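Local structure of cytochrome P450 (CYP102L1) (Mycobacterium phage Adler, 6N6Q) at residues A[38-43]-A[374-379]; A[153-158]-A[177-182]; A[303-308]-A[435-440]; A[335-340]-A[394-399]; A[443-448]-A[462-467]. The protein binds haem and, as a cytochrome P450, probably catalyses the oxygen-dependent monooxygenation of organic substrates. All blocks are in the same frame, centred on the assembly; numbering follows the deposited sequence.

Interaction 1 (A[38-43]-A[374-379])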
# COMPACT_ATOMS: atom_id res chain seq x y z
N GLY A 38 -15.55 -6.34 9.86
CA GLY A 38 -16.93 -6.70 10.11
C GLY A 38 -17.52 -7.55 8.99
O GLY A 38 -18.29 -8.48 9.24
N LEU A 39 -17.13 -7.25 7.75
CA LEU A 39 -17.60 -8.05 6.62
C LEU A 39 -17.04 -9.47 6.68
O LEU A 39 -17.73 -10.42 6.28
CB LEU A 39 -17.21 -7.39 5.30
CG LEU A 39 -17.85 -6.03 5.01
CD1 LEU A 39 -17.28 -5.42 3.73
CD2 LEU A 39 -19.36 -6.17 4.91
N THR A 40 -15.81 -9.63 7.16
CA THR A 40 -15.22 -10.96 7.28
C THR A 40 -15.99 -11.81 8.28
O THR A 40 -16.29 -12.98 8.01
CB THR A 40 -13.75 -10.85 7.68
OG1 THR A 40 -13.01 -10.20 6.63
CG2 THR A 40 -13.15 -12.22 7.94
N ARG A 41 -16.31 -11.25 9.45
CA ARG A 41 -17.13 -11.97 10.41
C ARG A 41 -18.52 -12.24 9.85
O ARG A 41 -19.09 -13.31 10.07
CB ARG A 41 -17.23 -11.18 11.72
CG ARG A 41 -15.89 -10.90 12.38
CD ARG A 41 -16.06 -10.38 13.80
NE ARG A 41 -14.77 -10.12 14.44
CZ ARG A 41 -14.02 -11.05 15.01
NH1 ARG A 41 -14.42 -12.32 15.02
NH2 ARG A 41 -12.86 -10.72 15.58
N GLU A 42 -19.08 -11.27 9.12
CA GLU A 42 -20.37 -11.47 8.47
C GLU A 42 -20.31 -12.55 7.40
O GLU A 42 -21.28 -13.28 7.20
CB GLU A 42 -20.85 -10.14 7.88
CG GLU A 42 -21.98 -10.25 6.86
CD GLU A 42 -23.28 -10.73 7.46
OE1 GLU A 42 -24.18 -11.15 6.70
OE2 GLU A 42 -23.41 -10.70 8.70
N GLY A 43 -19.17 -12.67 6.71
CA GLY A 43 -19.06 -13.63 5.62
C GLY A 43 -19.07 -15.08 6.05
O GLY A 43 -19.36 -15.95 5.23
N ASN A 374 -13.23 -9.34 -0.88
CA ASN A 374 -12.72 -9.18 0.48
C ASN A 374 -11.46 -10.03 0.62
O ASN A 374 -11.53 -11.23 0.88
CB ASN A 374 -13.78 -9.58 1.50
CG ASN A 374 -13.40 -9.20 2.92
OD1 ASN A 374 -12.23 -9.07 3.26
ND2 ASN A 374 -14.41 -9.04 3.77
N LEU A 375 -10.30 -9.40 0.44
CA LEU A 375 -9.03 -10.13 0.53
C LEU A 375 -8.76 -10.58 1.96
O LEU A 375 -8.25 -11.68 2.18
CB LEU A 375 -7.88 -9.27 0.02
CG LEU A 375 -7.79 -9.03 -1.48
CD1 LEU A 375 -6.76 -7.96 -1.78
CD2 LEU A 375 -7.44 -10.33 -2.20
N HIS A 376 -9.09 -9.73 2.95
CA HIS A 376 -8.84 -10.09 4.34
C HIS A 376 -9.59 -11.36 4.72
O HIS A 376 -9.06 -12.20 5.46
CB HIS A 376 -9.23 -8.94 5.26
CG HIS A 376 -9.25 -9.32 6.71
ND1 HIS A 376 -10.41 -9.33 7.46
CD2 HIS A 376 -8.26 -9.71 7.54
CE1 HIS A 376 -10.12 -9.71 8.70
NE2 HIS A 376 -8.82 -9.94 8.77
N ALA A 377 -10.82 -11.51 4.24
CA ALA A 377 -11.56 -12.74 4.51
C ALA A 377 -11.01 -13.90 3.68
O ALA A 377 -10.94 -15.03 4.16
CB ALA A 377 -13.04 -12.53 4.24
N ALA A 378 -10.63 -13.62 2.43
CA ALA A 378 -10.13 -14.68 1.56
C ALA A 378 -8.75 -15.16 1.99
O ALA A 378 -8.44 -16.35 1.89
CB ALA A 378 -10.10 -14.20 0.11
N HIS A 379 -7.90 -14.25 2.48
CA HIS A 379 -6.57 -14.64 2.91
C HIS A 379 -6.59 -15.43 4.21
O HIS A 379 -5.72 -16.27 4.44
CB HIS A 379 -5.68 -13.41 3.05
CG HIS A 379 -5.29 -12.78 1.75
ND1 HIS A 379 -4.47 -11.68 1.67
CD2 HIS A 379 -5.62 -13.10 0.48
CE1 HIS A 379 -4.30 -11.35 0.41
NE2 HIS A 379 -4.99 -12.19 -0.34
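Thr40 faces the start of the short helix 375-379 and carries nearly all of the close packing. Thr40 OG1 lies 2.9 Å from His376 ND1 in a hydrogen bond whose donor is not settled, the two side chains being nearly perpendicular. Thr40 OG1 also sits 3.3 Å from Ala377 CB and is hydrogen-bonded to Val36 O one turn earlier in its own helix, so several neighbours fix its rotation. With CG2 anti to the backbone N, the methyl branch is turned onto Ala377, and Thr40 CG2 meets Ala377 CB at 3.7 Å. Helix 35-43, the A helix of the cytochrome P450 fold, is thereby joined to the short K' helix that follows strand 370-374. Asn374 is the N-cap of that second helix: Asn374 OD1 accepts from Ala377 N at 3.0 Å, with the donor above the carbonyl plane. This capping bond holds the amide so that ND2 is directed at the A helix. On this side the contact is looser: Asn374 ND2 reaches Thr40 OG1 at 3.4 Å in a weak, bent bond and touches Leu39 CB at 3.6 Å. Arg41, the next residue along the A helix, turns away to the exposed side.

Interaction 2 (A[153-158]-A[177-182])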
# COMPACT_ATOMS: atom_id res chain seq x y z
N PRO A 153 3.93 2.71 13.31
CA PRO A 153 3.28 3.10 12.04
C PRO A 153 3.64 4.50 11.56
O PRO A 153 3.84 4.70 10.36
CB PRO A 153 1.78 2.98 12.36
CG PRO A 153 1.72 2.01 13.48
CD PRO A 153 2.93 2.30 14.31
N ALA A 154 3.74 5.47 12.48
CA ALA A 154 4.07 6.83 12.06
C ALA A 154 5.50 6.92 11.54
O ALA A 154 5.75 7.57 10.52
CB ALA A 154 3.85 7.80 13.21
N GLU A 155 6.44 6.29 12.24
CA GLU A 155 7.84 6.33 11.80
C GLU A 155 8.00 5.65 10.44
O GLU A 155 8.66 6.19 9.54
CB GLU A 155 8.74 5.67 12.84
CG GLU A 155 8.91 6.48 14.11
CD GLU A 155 9.97 7.56 13.98
OE1 GLU A 155 10.89 7.39 13.15
OE2 GLU A 155 9.88 8.57 14.70
N THR A 156 7.40 4.47 10.28
CA THR A 156 7.49 3.78 8.99
C THR A 156 6.80 4.56 7.88
O THR A 156 7.15 4.41 6.71
CB THR A 156 6.89 2.37 9.09
OG1 THR A 156 5.52 2.46 9.50
CG2 THR A 156 7.66 1.53 10.10
N ASN A 157 5.82 5.40 8.23
CA ASN A 157 5.15 6.19 7.20
C ASN A 157 5.98 7.38 6.76
O ASN A 157 5.92 7.77 5.58
CB ASN A 157 3.77 6.64 7.68
CG ASN A 157 2.73 6.62 6.57
OD1 ASN A 157 3.00 7.05 5.45
ND2 ASN A 157 1.55 6.10 6.88
N ARG A 158 6.75 7.98 7.67
CA ARG A 158 7.71 8.99 7.25
C ARG A 158 8.79 8.40 6.36
O ARG A 158 9.30 9.07 5.46
CB ARG A 158 8.36 9.66 8.47
CG ARG A 158 7.40 10.21 9.50
CD ARG A 158 8.15 11.07 10.50
NE ARG A 158 8.54 12.36 9.93
CZ ARG A 158 9.63 13.03 10.28
NH1 ARG A 158 10.46 12.54 11.18
NH2 ARG A 158 9.90 14.20 9.70
N ALA A 177 15.81 12.11 10.70
CA ALA A 177 16.34 12.41 12.02
C ALA A 177 15.56 13.54 12.69
O ALA A 177 15.51 13.61 13.92
CB ALA A 177 17.82 12.78 11.92
N ASP A 178 14.96 14.42 11.90
CA ASP A 178 14.18 15.53 12.40
C ASP A 178 12.71 15.13 12.55
O ASP A 178 12.25 14.17 11.94
CB ASP A 178 14.31 16.73 11.46
CG ASP A 178 13.92 18.04 12.12
OD1 ASP A 178 14.68 18.51 13.00
OD2 ASP A 178 12.87 18.60 11.75
N HIS A 179 11.99 15.88 13.38
CA HIS A 179 10.58 15.59 13.63
C HIS A 179 9.65 16.74 13.24
O HIS A 179 8.48 16.73 13.62
CB HIS A 179 10.36 15.21 15.10
CG HIS A 179 10.32 13.73 15.33
ND1 HIS A 179 11.46 12.96 15.40
CD2 HIS A 179 9.28 12.89 15.50
CE1 HIS A 179 11.12 11.70 15.60
NE2 HIS A 179 9.81 11.63 15.67
N SER A 180 10.15 17.73 12.51
CA SER A 180 9.27 18.73 11.92
C SER A 180 8.64 18.15 10.65
O SER A 180 9.31 17.48 9.86
CB SER A 180 10.04 20.01 11.59
OG SER A 180 10.56 20.61 12.76
N GLU A 181 7.35 18.41 10.48
CA GLU A 181 6.62 17.88 9.34
C GLU A 181 6.54 18.92 8.23
O GLU A 181 6.30 20.10 8.49
CB GLU A 181 5.21 17.44 9.75
CG GLU A 181 4.60 16.42 8.80
CD GLU A 181 5.42 15.14 8.70
OE1 GLU A 181 5.95 14.69 9.74
OE2 GLU A 181 5.55 14.59 7.59
N ASN A 182 6.76 18.47 7.00
CA ASN A 182 6.69 19.36 5.86
C ASN A 182 5.26 19.89 5.72
O ASN A 182 4.30 19.18 6.01
CB ASN A 182 7.10 18.61 4.58
CG ASN A 182 7.54 19.54 3.47
OD1 ASN A 182 6.72 20.05 2.71
ND2 ASN A 182 8.85 19.76 3.37
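In the cytochrome P450 fold the E and F helices are joined by a surface loop, and this contact folds that loop, at residues 177-182, back onto the early turns of the E helix, 152-169. Arg158 carries the contact. Its chain bends at chi3 (74°), which brings the guanidinium alongside the loop backbone. NH1 of Arg158 donates to Asp178 O at 2.5 Å, a fairly straight bond (163°) that lies in both the carbonyl plane and the guanidinium plane; NH2 adds a weak bond to the same oxygen. On the other side of the group, Arg158 NE makes a long salt bridge of 3.5 Å to Glu181 OE1. There the two side chains run antiparallel past one another, with the carboxylate turned 73° from the guanidinium, so the pair is not a flat two-pronged grip. The ring of His179 adds a further layer, with Arg158 NH1 over the centre of one face, 4.3 Å above the plane. His179 NE2 also gives only a weak, bent bond of 3.2 Å to Glu155 OE2. That carboxylate is more firmly engaged by the D helix, through a salt bridge from OE2 to Arg143 and a hydrogen bond from Trp140 to OE1. Loop residues 178-180 are themselves held in shape by an Asx turn, in which Asp178 OD2 accepts from Ser180 N at 3.0 Å, the N-H arriving from above the carboxylate plane.

Interaction 3 (A[303-308]-A[435-440])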
# COMPACT_ATOMS: atom_id res chain seq x y z
N GLN A 303 15.02 -16.91 13.01
CA GLN A 303 15.35 -17.42 11.68
C GLN A 303 15.59 -16.28 10.70
O GLN A 303 16.45 -16.38 9.81
CB GLN A 303 14.23 -18.34 11.19
CG GLN A 303 14.55 -19.04 9.88
CD GLN A 303 13.59 -20.17 9.56
OE1 GLN A 303 12.74 -20.53 10.39
NE2 GLN A 303 13.71 -20.74 8.37
N ALA A 304 14.85 -15.18 10.83
CA ALA A 304 15.07 -14.03 9.95
C ALA A 304 16.36 -13.30 10.31
O ALA A 304 17.12 -12.91 9.42
CB ALA A 304 13.87 -13.08 10.02
N ARG A 305 16.62 -13.12 11.61
CA ARG A 305 17.86 -12.46 12.02
C ARG A 305 19.08 -13.29 11.64
O ARG A 305 20.15 -12.73 11.40
CB ARG A 305 17.84 -12.20 13.53
CG ARG A 305 18.70 -11.03 13.97
CD ARG A 305 18.56 -10.76 15.46
NE ARG A 305 17.17 -10.53 15.86
CZ ARG A 305 16.56 -9.35 15.80
NH1 ARG A 305 17.21 -8.29 15.35
NH2 ARG A 305 15.30 -9.24 16.19
N ALA A 306 18.93 -14.61 11.56
CA ALA A 306 20.04 -15.45 11.12
C ALA A 306 20.28 -15.33 9.62
O ALA A 306 21.42 -15.44 9.16
CB ALA A 306 19.79 -16.90 11.50
N GLU A 307 19.21 -15.11 8.84
CA GLU A 307 19.37 -14.98 7.40
C GLU A 307 20.04 -13.66 7.03
O GLU A 307 20.84 -13.61 6.09
CB GLU A 307 18.01 -15.10 6.71
CG GLU A 307 18.09 -15.27 5.20
CD GLU A 307 16.72 -15.26 4.54
OE1 GLU A 307 15.95 -14.31 4.79
OE2 GLU A 307 16.42 -16.20 3.78
N VAL A 308 19.73 -12.59 7.76
CA VAL A 308 20.36 -11.31 7.49
C VAL A 308 21.75 -11.20 8.11
O VAL A 308 22.57 -10.40 7.64
CB VAL A 308 19.48 -10.14 7.97
CG1 VAL A 308 18.10 -10.23 7.32
CG2 VAL A 308 19.35 -10.15 9.48
N ALA A 435 17.51 -4.25 7.46
CA ALA A 435 18.33 -3.30 8.21
C ALA A 435 17.93 -3.24 9.68
O ALA A 435 18.79 -3.18 10.56
CB ALA A 435 18.24 -1.91 7.57
N ILE A 436 16.63 -3.28 9.96
CA ILE A 436 16.17 -3.19 11.34
C ILE A 436 16.58 -4.43 12.12
O ILE A 436 17.11 -4.33 13.24
CB ILE A 436 14.64 -2.97 11.38
CG1 ILE A 436 14.29 -1.59 10.83
CG2 ILE A 436 14.10 -3.15 12.79
CD1 ILE A 436 12.81 -1.35 10.64
N LEU A 437 16.36 -5.62 11.55
CA LEU A 437 16.74 -6.85 12.23
C LEU A 437 18.25 -6.97 12.39
O LEU A 437 18.73 -7.57 13.36
CB LEU A 437 16.21 -8.06 11.47
CG LEU A 437 14.70 -8.29 11.51
CD1 LEU A 437 14.35 -9.51 10.68
CD2 LEU A 437 14.23 -8.45 12.94
N HIS A 438 19.02 -6.41 11.46
CA HIS A 438 20.47 -6.48 11.53
C HIS A 438 21.04 -5.54 12.59
O HIS A 438 22.03 -5.88 13.24
CB HIS A 438 21.07 -6.16 10.16
CG HIS A 438 22.56 -6.29 10.10
ND1 HIS A 438 23.41 -5.29 10.53
CD2 HIS A 438 23.35 -7.29 9.64
CE1 HIS A 438 24.66 -5.68 10.35
NE2 HIS A 438 24.65 -6.89 9.81
N GLN A 439 20.42 -4.37 12.78
CA GLN A 439 20.94 -3.34 13.66
C GLN A 439 20.31 -3.34 15.04
O GLN A 439 20.99 -3.00 16.02
CB GLN A 439 20.74 -1.96 13.03
CG GLN A 439 21.45 -1.78 11.70
CD GLN A 439 22.95 -1.89 11.83
OE1 GLN A 439 23.58 -2.74 11.22
NE2 GLN A 439 23.54 -1.01 12.64
N PHE A 440 19.03 -3.69 15.16
CA PHE A 440 18.31 -3.59 16.42
C PHE A 440 17.67 -4.93 16.78
O PHE A 440 17.50 -5.81 15.93
CB PHE A 440 17.22 -2.52 16.38
CG PHE A 440 17.71 -1.18 15.91
CD1 PHE A 440 18.36 -0.32 16.79
CD2 PHE A 440 17.51 -0.76 14.61
CE1 PHE A 440 18.81 0.91 16.36
CE2 PHE A 440 17.95 0.47 14.18
CZ PHE A 440 18.61 1.31 15.06
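Arg305 NH1 bridges two backbone carbonyls at and just past the end of helix 422-439, lying 2.6 Å from Leu437 O and 2.6 Å from Phe440 O. Both are weak bonds, strongly bent at about 120°; a single nitrogen is shared between Leu437 O of the last turn and Phe440 O just beyond it. Leu437 O has a second donor in Arg470 NE, so two arginines gather at this C-terminal end, where their positive charge would be expected to suit the helix dipole. The Arg305 chain leaves with CG anti to the backbone N (chi1 -153°) and kinks at chi3, which carries the guanidinium across Leu437. One face of the group is then covered by the leucine, Leu437 CD2 standing 3.5 Å from Arg305 NH2. The other methyl of this residue packs on the neighbouring helix, Leu437 CD1 to Ala304 CB at 3.7 Å. Further along, Val308 CG2 approaches Leu437 CB at 4.3 Å, and the edge of the His438 ring meets the Val308 backbone, with His438 CD2 3.8 Å from Val308 O. The His438 ring is held by Gln439 OE1, 2.6 Å from His438 ND1 and near the ring plane, and by Trp312 O at NE2, which would be consistent with a doubly protonated imidazole. The short helical segments cross at 90° with axes 9.0 Å apart, Leu437 filling the crossing: this is the buried junction of the J and L helices in the helical part of the cytochrome P450 fold.

Interaction 4 (A[335-340]-A[394-399])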
# COMPACT_ATOMS: atom_id res chain seq x y z
N ILE A 335 7.19 -11.21 5.02
CA ILE A 335 6.35 -10.15 4.47
C ILE A 335 5.12 -10.74 3.80
O ILE A 335 4.03 -10.17 3.87
CB ILE A 335 7.16 -9.27 3.50
CG1 ILE A 335 8.45 -8.78 4.17
CG2 ILE A 335 6.33 -8.09 3.04
CD1 ILE A 335 9.28 -7.89 3.29
N ASP A 336 5.28 -11.88 3.12
CA ASP A 336 4.15 -12.52 2.47
C ASP A 336 3.09 -12.93 3.48
O ASP A 336 1.90 -12.69 3.28
CB ASP A 336 4.63 -13.72 1.65
CG ASP A 336 5.41 -13.32 0.42
OD1 ASP A 336 5.53 -12.11 0.16
OD2 ASP A 336 5.91 -14.22 -0.28
N GLU A 337 3.52 -13.55 4.58
CA GLU A 337 2.57 -13.96 5.61
C GLU A 337 1.93 -12.75 6.29
O GLU A 337 0.76 -12.82 6.69
CB GLU A 337 3.27 -14.85 6.65
CG GLU A 337 2.37 -15.38 7.75
CD GLU A 337 1.39 -16.45 7.27
OE1 GLU A 337 1.42 -16.81 6.08
OE2 GLU A 337 0.59 -16.93 8.10
N ALA A 338 2.67 -11.65 6.42
CA ALA A 338 2.07 -10.43 6.95
C ALA A 338 1.02 -9.88 6.00
O ALA A 338 -0.06 -9.45 6.44
CB ALA A 338 3.16 -9.38 7.21
N LEU A 339 1.30 -9.88 4.69
CA LEU A 339 0.33 -9.42 3.71
C LEU A 339 -0.84 -10.38 3.56
O LEU A 339 -1.88 -9.99 3.01
CB LEU A 339 1.01 -9.19 2.36
CG LEU A 339 1.93 -7.97 2.30
CD1 LEU A 339 2.59 -7.86 0.93
CD2 LEU A 339 1.15 -6.71 2.63
N ARG A 340 -0.69 -11.63 4.01
CA ARG A 340 -1.82 -12.54 4.01
C ARG A 340 -2.70 -12.31 5.24
O ARG A 340 -3.90 -12.02 5.11
CB ARG A 340 -1.34 -13.99 3.98
CG ARG A 340 -2.47 -15.01 3.84
CD ARG A 340 -2.02 -16.42 4.19
NE ARG A 340 -1.66 -16.54 5.60
CZ ARG A 340 -2.53 -16.75 6.58
NH1 ARG A 340 -3.83 -16.86 6.30
NH2 ARG A 340 -2.12 -16.85 7.83
N GLU A 394 6.55 -20.06 6.98
CA GLU A 394 6.82 -21.23 6.15
C GLU A 394 5.60 -21.65 5.34
O GLU A 394 5.75 -22.40 4.36
CB GLU A 394 7.31 -22.39 7.01
CG GLU A 394 8.73 -22.24 7.54
CD GLU A 394 8.79 -21.55 8.89
OE1 GLU A 394 7.83 -20.84 9.25
OE2 GLU A 394 9.82 -21.72 9.59
N ARG A 395 4.41 -21.20 5.72
CA ARG A 395 3.20 -21.51 4.97
C ARG A 395 3.26 -20.96 3.55
O ARG A 395 2.75 -21.60 2.62
CB ARG A 395 1.98 -20.94 5.70
CG ARG A 395 0.67 -21.06 4.95
CD ARG A 395 -0.28 -19.95 5.35
NE ARG A 395 -0.22 -19.65 6.78
CZ ARG A 395 -0.84 -20.36 7.72
NH1 ARG A 395 -1.57 -21.42 7.39
NH2 ARG A 395 -0.72 -20.02 9.00
N MET A 396 3.88 -19.80 3.36
CA MET A 396 3.85 -19.11 2.08
C MET A 396 4.88 -19.62 1.08
O MET A 396 5.12 -18.96 0.07
CB MET A 396 4.04 -17.60 2.29
CG MET A 396 2.98 -16.97 3.18
SD MET A 396 1.31 -17.30 2.60
CE MET A 396 1.32 -16.45 1.02
N SER A 397 5.49 -20.78 1.33
CA SER A 397 6.40 -21.36 0.36
C SER A 397 5.62 -21.95 -0.81
O SER A 397 4.43 -22.24 -0.72
CB SER A 397 7.26 -22.44 1.01
OG SER A 397 6.49 -23.58 1.33
N THR A 398 6.32 -22.11 -1.94
CA THR A 398 5.67 -22.63 -3.14
C THR A 398 5.18 -24.06 -2.95
O THR A 398 4.13 -24.43 -3.48
CB THR A 398 6.63 -22.55 -4.33
OG1 THR A 398 7.08 -21.19 -4.50
CG2 THR A 398 5.95 -23.00 -5.61
N GLU A 399 5.91 -24.86 -2.18
CA GLU A 399 5.48 -26.24 -1.95
C GLU A 399 4.32 -26.31 -0.98
O GLU A 399 3.37 -27.08 -1.19
CB GLU A 399 6.66 -27.08 -1.44
CG GLU A 399 7.74 -27.33 -2.47
CD GLU A 399 7.21 -27.94 -3.75
OE1 GLU A 399 7.41 -27.34 -4.83
OE2 GLU A 399 6.57 -29.01 -3.68
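Salt bridges dominate the meeting of Glu337 with Arg395 and Arg340. Within its helix, Arg340 holds both carboxylate oxygens: Arg340 NE bonds to Glu337 OE1 at 3.1 Å and Arg340 NH2 to Glu337 OE2 at 2.7 Å, both nearly straight. Glu337 makes this possible by running CG anti to the backbone N (chi1 -178°) and then bending at chi2, which folds its carboxylate back toward the residue one turn on. From the other segment Arg395 NE reaches Glu337 OE2 at 3.1 Å on the syn side, while longer, weak bonds link Arg395 to the same carboxylate. OE2 also accepts from Lys392 N. The Arg395 guanidinium lies nearly parallel to the carboxylate, the planes 14° apart, and its NE meets OE2 from the face opposite Arg340 NH2. The two guanidinium groups are thus brought together around the acid, with Arg340 NH2 over one face of Arg395 and 3.5 Å from Arg395 NE. Further partners fix the arginines: Arg395 pairs with Asp387, and Arg340 bonds to His379 O and Ala388 O and makes a cation-pi contact with Trp384.

Apolar packing is left to Met396, whose chain, bent at chi2 and chi3, wedges against the helix. Met396 CG lies 4.0 Å from Asp336 CB, and Met396 SD is 3.8 Å from Arg340 CD. Glu337 and Arg340 are the glutamate and arginine of the ExxR motif in the K helix, and with Arg395 from the PERF-like segment they make up the Glu-Arg-Arg triad that characterises cytochromes P450.

Interaction 5 (A[443-448]-A[462-467])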
# COMPACT_ATOMS: atom_id res chain seq x y z
N GLU A 443 11.72 -5.02 21.13
CA GLU A 443 11.05 -5.27 22.40
C GLU A 443 9.60 -4.83 22.30
O GLU A 443 9.34 -3.63 22.17
CB GLU A 443 11.76 -4.53 23.54
CG GLU A 443 11.11 -4.74 24.91
CD GLU A 443 11.77 -3.93 26.00
OE1 GLU A 443 12.81 -3.29 25.73
OE2 GLU A 443 11.25 -3.93 27.14
N PRO A 444 8.64 -5.75 22.34
CA PRO A 444 7.23 -5.35 22.30
C PRO A 444 6.78 -4.78 23.64
O PRO A 444 7.47 -4.90 24.66
CB PRO A 444 6.51 -6.66 21.98
CG PRO A 444 7.38 -7.70 22.59
CD PRO A 444 8.80 -7.21 22.42
N ARG A 445 5.61 -4.16 23.62
CA ARG A 445 5.02 -3.59 24.83
C ARG A 445 4.25 -4.67 25.58
O ARG A 445 3.33 -5.27 25.01
CB ARG A 445 4.10 -2.43 24.49
CG ARG A 445 3.43 -1.81 25.70
CD ARG A 445 2.83 -0.47 25.36
NE ARG A 445 3.85 0.55 25.15
CZ ARG A 445 4.32 1.34 26.11
NH1 ARG A 445 3.85 1.23 27.35
NH2 ARG A 445 5.25 2.25 25.84
N PRO A 446 4.58 -4.94 26.84
CA PRO A 446 3.87 -6.00 27.58
C PRO A 446 2.40 -5.65 27.76
O PRO A 446 2.04 -4.50 28.02
CB PRO A 446 4.61 -6.06 28.92
CG PRO A 446 5.95 -5.43 28.65
CD PRO A 446 5.70 -4.37 27.62
N GLY A 447 1.55 -6.67 27.62
CA GLY A 447 0.12 -6.50 27.73
C GLY A 447 -0.57 -6.03 26.47
O GLY A 447 -1.79 -6.20 26.35
N TYR A 448 0.16 -5.45 25.52
CA TYR A 448 -0.44 -5.00 24.28
C TYR A 448 -0.93 -6.18 23.45
O TYR A 448 -0.31 -7.25 23.43
CB TYR A 448 0.56 -4.17 23.46
CG TYR A 448 0.10 -3.88 22.05
CD1 TYR A 448 -0.74 -2.80 21.78
CD2 TYR A 448 0.50 -4.68 20.99
CE1 TYR A 448 -1.16 -2.54 20.49
CE2 TYR A 448 0.08 -4.42 19.70
CZ TYR A 448 -0.74 -3.35 19.45
OH TYR A 448 -1.16 -3.08 18.17
N ASP A 462 -1.90 1.82 17.98
CA ASP A 462 -1.20 1.86 19.26
C ASP A 462 -0.01 0.90 19.29
O ASP A 462 0.33 0.35 20.34
CB ASP A 462 -2.16 1.58 20.43
CG ASP A 462 -1.61 2.05 21.76
OD1 ASP A 462 -0.51 2.63 21.79
OD2 ASP A 462 -2.29 1.84 22.79
N LEU A 463 0.63 0.69 18.14
CA LEU A 463 1.78 -0.20 18.04
C LEU A 463 3.04 0.56 18.43
O LEU A 463 3.44 1.51 17.75
CB LEU A 463 1.91 -0.77 16.63
CG LEU A 463 3.05 -1.76 16.43
CD1 LEU A 463 2.86 -2.99 17.31
CD2 LEU A 463 3.17 -2.16 14.97
N GLN A 464 3.66 0.14 19.54
CA GLN A 464 4.88 0.75 20.03
C GLN A 464 5.93 -0.33 20.27
O GLN A 464 5.64 -1.34 20.91
CB GLN A 464 4.64 1.53 21.33
CG GLN A 464 3.90 2.85 21.15
CD GLN A 464 3.69 3.58 22.46
OE1 GLN A 464 3.41 2.97 23.49
NE2 GLN A 464 3.84 4.90 22.43
N LEU A 465 7.13 -0.12 19.74
CA LEU A 465 8.25 -1.01 19.96
C LEU A 465 9.41 -0.23 20.57
O LEU A 465 9.45 1.00 20.53
CB LEU A 465 8.71 -1.68 18.65
CG LEU A 465 7.74 -2.64 17.96
CD1 LEU A 465 8.37 -3.19 16.68
CD2 LEU A 465 7.34 -3.77 18.89
N ARG A 466 10.35 -0.97 21.15
CA ARG A 466 11.58 -0.39 21.67
C ARG A 466 12.76 -1.20 21.16
O ARG A 466 12.67 -2.41 20.98
CB ARG A 466 11.58 -0.35 23.20
CG ARG A 466 12.70 0.49 23.79
CD ARG A 466 12.33 0.99 25.18
NE ARG A 466 12.03 -0.10 26.09
CZ ARG A 466 11.57 0.07 27.33
NH1 ARG A 466 11.37 1.29 27.80
NH2 ARG A 466 11.32 -0.99 28.10
N LEU A 467 13.87 -0.51 20.92
CA LEU A 467 15.03 -1.09 20.27
C LEU A 467 16.27 -0.93 21.14
O LEU A 467 16.43 0.08 21.83
CB LEU A 467 15.28 -0.45 18.91
CG LEU A 467 14.06 -0.16 18.04
CD1 LEU A 467 14.39 0.94 17.05
CD2 LEU A 467 13.60 -1.41 17.32
O HOH W 1 4.00 -3.44 21.30
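Glu443 and Arg466 extend alongside in the same direction, on one face of the sheet. Arg466 NE takes Glu443 OE1 at 3.3 Å and Arg466 NH2 takes Glu443 OE2 at 3.1 Å; both oxygens lie near the guanidinium plane, yet the carboxylate is turned 54° from it, so the bonds arrive from above the carboxylate. Arg468 adds a salt bridge to OE1. Their backbones form an antiparallel hydrogen-bonded pair, with Glu443 N 2.8 Å from Arg466 O and Arg466 N 3.0 Å from Glu443 O. These are strands 440-444 and 464-469 of the small three-stranded antiparallel sheet of the P450 fold whose other outer strand is 150-151. Beyond Pro444 the strands part, and a water spans the gap, accepting from Arg445 N and donating to Gln464 O. Arg445 and Gln464 again run alongside each other, but Gln464 OE1 sits over a face of the guanidinium, 3.0 Å from Arg445 NE, at an angle unsuited to hydrogen bonding; the guanidinium also makes a cation-pi contact with Trp149. At the end of a type II turn from Arg445, Tyr448 stands nearly perpendicular to Leu463, Tyr448 CE2 lying 3.9 Å from Leu463 CD1. Its hydroxyl is hydrogen-bonded to Ser461 O.

How the interactions relate
From the N terminus, interaction 1 closes the longest loop, joining the A helix to the K' helix far along the chain. Interaction 2 nests inside it as a short closure between the E helix and the loop before the F helix. Interactions 3 and 4 each cross interaction 1, since they open within its loop and close beyond it; interaction 4, between the K helix and the segment 394-399, is nested within interaction 3, which ties helix J to helix L. Interaction 5 follows in series, in the small sheet that also takes in strand 150-151. Direct touches knit the set together: 374-379 meets 335-340, Phe440 packs on Leu467, and Pro153 rests against Leu463.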